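Local coordinates for protein pyruvate kinase (Toxoplasma gondii, PDB 3GG8) that catalyses the last step of glycolysis, transferring the phosphoryl group of phosphoenolpyruvate to ADP to give pyruvate and ATP, at residues 96-101 with 220-225; 440-445 with 456-461. All blocks are in the same frame, centred on the assembly; numbering follows the deposited sequence.

Contact 1 of 2, residues 96-101 with 220-225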
loop_
_atom_site.group_PDB
_atom_site.type_symbol
_atom_site.label_atom_id
_atom_site.label_comp_id
_atom_site.label_asym_id
_atom_site.label_seq_id
_atom_site.Cartn_x
_atom_site.Cartn_y
_atom_site.Cartn_z
ATOM N N LEU C 96 6.422 -3.906 41.492
ATOM C CA LEU C 96 7.704 -4.352 40.983
ATOM C C LEU C 96 7.723 -5.865 40.837
ATOM O O LEU C 96 7.279 -6.589 41.733
ATOM C CB LEU C 96 8.806 -3.947 41.970
ATOM C CG LEU C 96 9.117 -2.470 42.173
ATOM C CD1 LEU C 96 10.008 -2.299 43.396
ATOM C CD2 LEU C 96 9.799 -1.907 40.931
ATOM N N ALA C 97 8.232 -6.348 39.708
ATOM C CA ALA C 97 8.411 -7.791 39.551
ATOM C C ALA C 97 9.798 -8.165 40.033
ATOM O O ALA C 97 10.718 -7.342 40.020
ATOM C CB ALA C 97 8.205 -8.218 38.110
ATOM N N ILE C 98 9.927 -9.411 40.471
ATOM C CA ILE C 98 11.194 -9.966 40.936
ATOM C C ILE C 98 11.633 -11.086 39.984
ATOM O O ILE C 98 10.870 -12.005 39.694
ATOM C CB ILE C 98 11.083 -10.432 42.404
ATOM C CG1 ILE C 98 10.706 -9.235 43.298
ATOM C CG2 ILE C 98 12.388 -11.065 42.880
ATOM C CD1 ILE C 98 10.387 -9.612 44.741
ATOM N N LEU C 99 12.846 -10.931 39.448
ATOM C CA LEU C 99 13.447 -11.862 38.504
ATOM C C LEU C 99 14.656 -12.558 39.160
ATOM O O LEU C 99 15.589 -11.875 39.589
ATOM C CB LEU C 99 13.859 -11.073 37.233
ATOM C CG LEU C 99 14.539 -11.736 36.016
ATOM C CD1 LEU C 99 13.905 -11.294 34.692
ATOM C CD2 LEU C 99 16.041 -11.463 35.962
ATOM N N LEU C 100 14.622 -13.896 39.275
ATOM C CA LEU C 100 15.800 -14.682 39.676
ATOM C C LEU C 100 16.656 -14.996 38.437
ATOM O O LEU C 100 16.166 -15.590 37.479
ATOM C CB LEU C 100 15.362 -15.983 40.354
ATOM C CG LEU C 100 16.353 -16.899 41.084
ATOM C CD1 LEU C 100 15.584 -17.922 41.888
ATOM C CD2 LEU C 100 17.319 -17.619 40.146
ATOM N N ASP C 101 17.917 -14.578 38.446
ATOM C CA ASP C 101 18.837 -14.838 37.327
ATOM C C ASP C 101 19.842 -15.911 37.756
ATOM O O ASP C 101 20.697 -15.667 38.604
ATOM C CB ASP C 101 19.547 -13.543 36.894
ATOM C CG ASP C 101 20.421 -13.721 35.642
ATOM O OD1 ASP C 101 21.022 -14.814 35.461
ATOM O OD2 ASP C 101 20.532 -12.758 34.838
ATOM N N MET C 220 9.792 -17.438 47.655
ATOM C CA MET C 220 10.143 -16.030 47.888
ATOM C C MET C 220 9.387 -15.058 46.988
ATOM O O MET C 220 9.646 -13.849 47.031
ATOM C CB MET C 220 11.663 -15.794 47.762
ATOM C CG MET C 220 12.483 -16.345 48.949
ATOM S SD MET C 220 12.215 -15.519 50.538
ATOM C CE MET C 220 12.364 -13.823 50.041
ATOM N N GLY C 221 8.482 -15.586 46.160
ATOM C CA GLY C 221 7.660 -14.761 45.298
ATOM C C GLY C 221 8.360 -14.193 44.072
ATOM O O GLY C 221 8.015 -13.100 43.608
ATOM N N CYS C 222 9.336 -14.912 43.531
ATOM C CA CYS C 222 9.928 -14.471 42.265
ATOM C C CYS C 222 8.896 -14.695 41.151
ATOM O O CYS C 222 8.181 -15.701 41.159
ATOM C CB CYS C 222 11.218 -15.222 41.976
ATOM S SG CYS C 222 12.498 -14.907 43.195
ATOM N N ASN C 223 8.791 -13.733 40.236
ATOM C CA ASN C 223 7.803 -13.810 39.161
ATOM C C ASN C 223 8.402 -14.341 37.870
ATOM O O ASN C 223 7.685 -14.866 37.022
ATOM C CB ASN C 223 7.133 -12.449 38.913
ATOM C CG ASN C 223 6.750 -11.751 40.200
ATOM O OD1 ASN C 223 7.421 -10.807 40.629
ATOM N ND2 ASN C 223 5.683 -12.228 40.841
ATOM N N PHE C 224 9.716 -14.189 37.726
ATOM C CA PHE C 224 10.426 -14.673 36.563
ATOM C C PHE C 224 11.672 -15.440 36.975
ATOM O O PHE C 224 12.303 -15.122 37.988
ATOM C CB PHE C 224 10.892 -13.508 35.675
ATOM C CG PHE C 224 9.786 -12.698 35.052
ATOM C CD1 PHE C 224 9.293 -13.026 33.777
ATOM C CD2 PHE C 224 9.288 -11.562 35.694
ATOM C CE1 PHE C 224 8.288 -12.260 33.163
ATOM C CE2 PHE C 224 8.277 -10.788 35.095
ATOM C CZ PHE C 224 7.783 -11.140 33.821
ATOM N N ILE C 225 12.035 -16.433 36.163
ATOM C CA ILE C 225 13.377 -16.999 36.174
ATOM C C ILE C 225 14.074 -16.588 34.871
ATOM O O ILE C 225 13.559 -16.817 33.778
ATOM C CB ILE C 225 13.384 -18.547 36.289
ATOM C CG1 ILE C 225 12.487 -19.061 37.435
ATOM C CG2 ILE C 225 14.813 -19.090 36.395
ATOM C CD1 ILE C 225 12.943 -18.756 38.869
#
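Strand 97-101 and the segment 220-225 meet as parallel neighbours in the wall of the barrel domain, a buried contact in which Leu99 pairs with Phe224 and Leu100 with Ile225. The carbonyl oxygen of Ile98 is gripped twice, by Asn223 N at 2.8 Å and by Phe224 N at 3.2 Å, both donors lying in its carbonyl plane. Two residues on, Leu100 N donates to Phe224 O at 2.9 Å. Before the pairing becomes regular, the side chain of Asn223 stands in for a backbone carbonyl: Ile98 N gives a nearly straight bond (169°) to Asn223 OD1 at 2.9 Å. With its CG beside its own backbone N (chi1 -44°), Asn223 turns the amide toward strand 97-101. These are strands three and four of the eight-stranded parallel barrel of pyruvate kinase, a TIM barrel; 97-101 pairs with strand 62-68 along its other edge, through bonds such as Leu99 with Cys65. Side chains alternate across the sheet. On one face Ala97 CB sits in plane at the edge of the Phe224 ring, 4.0 Å from CE2, while Leu99 CD1 touches Phe224 CB, the two side chains crossing at a slant; the same ring meets His447 edge-to-face. On the other face Leu100 and Ile225 lie side by side and point the same way, and the CG1 arm of Ile225 bends back (chi2 -68°) to set CD1 4.0 Å from Leu100 CB. Cys222 SG, in the loop before strand 224-227, touches both Ile98 CG2 (3.9 Å) and Leu100 CB (4.2 Å). Just beyond the paired residues, Asp101 forms salt bridges with Arg66 and Lys255, from the strands on both sides of this pair.

Contact 2 of 2, residues 440-445 with 456-461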
loop_
_atom_site.group_PDB
_atom_site.type_symbol
_atom_site.label_atom_id
_atom_site.label_comp_id
_atom_site.label_asym_id
_atom_site.label_seq_id
_atom_site.Cartn_x
_atom_site.Cartn_y
_atom_site.Cartn_z
ATOM N N ALA C 440 -7.387 -8.618 38.076
ATOM C CA ALA C 440 -7.595 -8.984 39.470
ATOM C C ALA C 440 -6.462 -9.888 39.933
ATOM O O ALA C 440 -6.291 -10.117 41.125
ATOM C CB ALA C 440 -8.957 -9.650 39.658
ATOM N N SER C 441 -5.676 -10.377 38.979
ATOM C CA SER C 441 -4.631 -11.349 39.265
ATOM C C SER C 441 -3.285 -10.686 39.555
ATOM O O SER C 441 -2.714 -10.011 38.702
ATOM C CB SER C 441 -4.515 -12.365 38.135
ATOM O OG SER C 441 -3.179 -12.792 38.011
ATOM N N GLU C 442 -2.801 -10.886 40.779
ATOM C CA GLU C 442 -1.540 -10.303 41.241
ATOM C C GLU C 442 -0.311 -10.718 40.413
ATOM O O GLU C 442 0.529 -9.869 40.073
ATOM C CB GLU C 442 -1.320 -10.649 42.719
ATOM C CG GLU C 442 -0.430 -9.650 43.451
ATOM C CD GLU C 442 -0.635 -9.669 44.952
ATOM O OE1 GLU C 442 0.347 -10.005 45.646
ATOM O OE2 GLU C 442 -1.761 -9.364 45.442
ATOM N N SER C 443 -0.207 -12.006 40.079
ATOM C CA SER C 443 0.924 -12.474 39.296
ATOM C C SER C 443 0.890 -11.919 37.864
ATOM O O SER C 443 1.932 -11.529 37.330
ATOM C CB SER C 443 1.064 -13.999 39.343
ATOM O OG SER C 443 -0.078 -14.626 38.816
ATOM N N THR C 444 -0.305 -11.822 37.277
ATOM C CA THR C 444 -0.454 -11.172 35.968
ATOM C C THR C 444 0.001 -9.714 35.998
ATOM O O THR C 444 0.750 -9.288 35.123
ATOM C CB THR C 444 -1.891 -11.298 35.406
ATOM O OG1 THR C 444 -2.081 -12.623 34.915
ATOM C CG2 THR C 444 -2.141 -10.346 34.240
ATOM N N ILE C 445 -0.440 -8.948 36.990
ATOM C CA ILE C 445 0.033 -7.567 37.148
ATOM C C ILE C 445 1.576 -7.463 37.225
ATOM O O ILE C 445 2.175 -6.551 36.630
ATOM C CB ILE C 445 -0.651 -6.888 38.355
ATOM C CG1 ILE C 445 -2.024 -6.375 37.938
ATOM C CG2 ILE C 445 0.182 -5.725 38.916
ATOM C CD1 ILE C 445 -3.071 -6.962 38.772
ATOM N N THR C 456 -0.003 -0.521 34.913
ATOM C CA THR C 456 -0.779 -1.583 35.483
ATOM C C THR C 456 -1.614 -1.012 36.621
ATOM O O THR C 456 -1.183 -0.081 37.280
ATOM C CB THR C 456 0.216 -2.703 35.873
ATOM O OG1 THR C 456 -0.057 -3.907 35.131
ATOM C CG2 THR C 456 0.312 -2.926 37.343
ATOM N N MET C 457 -2.843 -1.508 36.779
ATOM C CA MET C 457 -3.663 -1.220 37.959
ATOM C C MET C 457 -4.372 -2.512 38.398
ATOM O O MET C 457 -5.223 -3.034 37.666
ATOM C CB MET C 457 -4.679 -0.101 37.665
ATOM C CG MET C 457 -5.524 0.366 38.842
ATOM S SD MET C 457 -6.745 1.632 38.380
ATOM C CE MET C 457 -7.699 1.723 39.888
ATOM N N GLN C 458 -4.026 -3.020 39.587
ATOM C CA GLN C 458 -4.745 -4.168 40.151
ATOM C C GLN C 458 -6.158 -3.782 40.558
ATOM O O GLN C 458 -6.406 -2.684 41.051
ATOM C CB GLN C 458 -4.004 -4.838 41.317
ATOM C CG GLN C 458 -4.596 -6.225 41.668
ATOM C CD GLN C 458 -3.870 -6.973 42.778
ATOM O OE1 GLN C 458 -2.646 -6.948 42.864
ATOM N NE2 GLN C 458 -4.633 -7.680 43.609
ATOM N N VAL C 459 -7.081 -4.707 40.357
ATOM C CA VAL C 459 -8.496 -4.444 40.516
ATOM C C VAL C 459 -9.078 -5.607 41.352
ATOM O O VAL C 459 -8.522 -6.707 41.332
ATOM C CB VAL C 459 -9.094 -4.250 39.083
ATOM C CG1 VAL C 459 -9.930 -5.442 38.619
ATOM C CG2 VAL C 459 -9.818 -2.940 38.970
ATOM N N PRO C 460 -10.136 -5.366 42.162
ATOM C CA PRO C 460 -10.652 -6.505 42.950
ATOM C C PRO C 460 -11.249 -7.655 42.119
ATOM O O PRO C 460 -11.571 -7.477 40.940
ATOM C CB PRO C 460 -11.732 -5.870 43.848
ATOM C CG PRO C 460 -11.502 -4.402 43.779
ATOM C CD PRO C 460 -10.875 -4.124 42.447
ATOM N N SER C 461 -11.389 -8.825 42.744
ATOM C CA SER C 461 -11.940 -10.007 42.082
ATOM C C SER C 461 -13.442 -9.885 41.817
ATOM O O SER C 461 -14.135 -9.088 42.459
ATOM C CB SER C 461 -11.658 -11.269 42.917
ATOM O OG SER C 461 -10.334 -11.754 42.710
HETATM O O HOH W 1 -7.398 -8.819 43.272
#
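A right-handed beta-alpha-beta unit of the alpha/beta domain, strand 435-439, helix 442-447 and strand 454-458, brings Ile445 and Ala440 against the edge strand and the loop that follows it. Ile445 CD1 meets the aliphatic part of Gln458, 3.4 Å from CG, the two side chains crossing at about a right angle. Its other branch, CG2, presses on Thr456 CG2 at 3.2 Å, tighter than usual for two methyls. Gln458 runs extended past Ile445, its CG anti to the backbone N (chi1 -166°), and its two amide atoms part company: OE1 accepts from Arg95, while NE2 donates to a water at 3.0 Å. That water donates in turn to Ala440 O at 2.7 Å and to Val459 O, bridging the segments, which share no direct hydrogen bond. Ala440 CA also makes a CH...O contact with Val459 O. Ser441 N-caps the helix, its OG accepting from Thr444 N at 3.1 Å. Strand 454-458 borders strand 435-439 at the margin of the sheet; helix 442-447 packs against strand 454-458 through Ile445, which also touches Ser439 of strand 435-439, while Met457 points away from it onto helix 465-478.

How the contacts relate
Contact 1 is core and contact 2 surface, and they belong to different domains, barrel and alpha/beta, with centres about 17 Å apart and nearest atoms about 5 Å apart. No strand or helix is shared. In contact 1 direct backbone bonds, extended by one amide side chain, join adjacent parallel strands between apolar layers; in contact 2 a helix start meets a strand through aliphatic packing, and a water does the polar bridging. The domains nevertheless meet close by: the helix that opens in contact 2 ends at His447 beside the ring of contact 1, and Arg95, just ahead of segment 96-101, reaches the strand of contact 2.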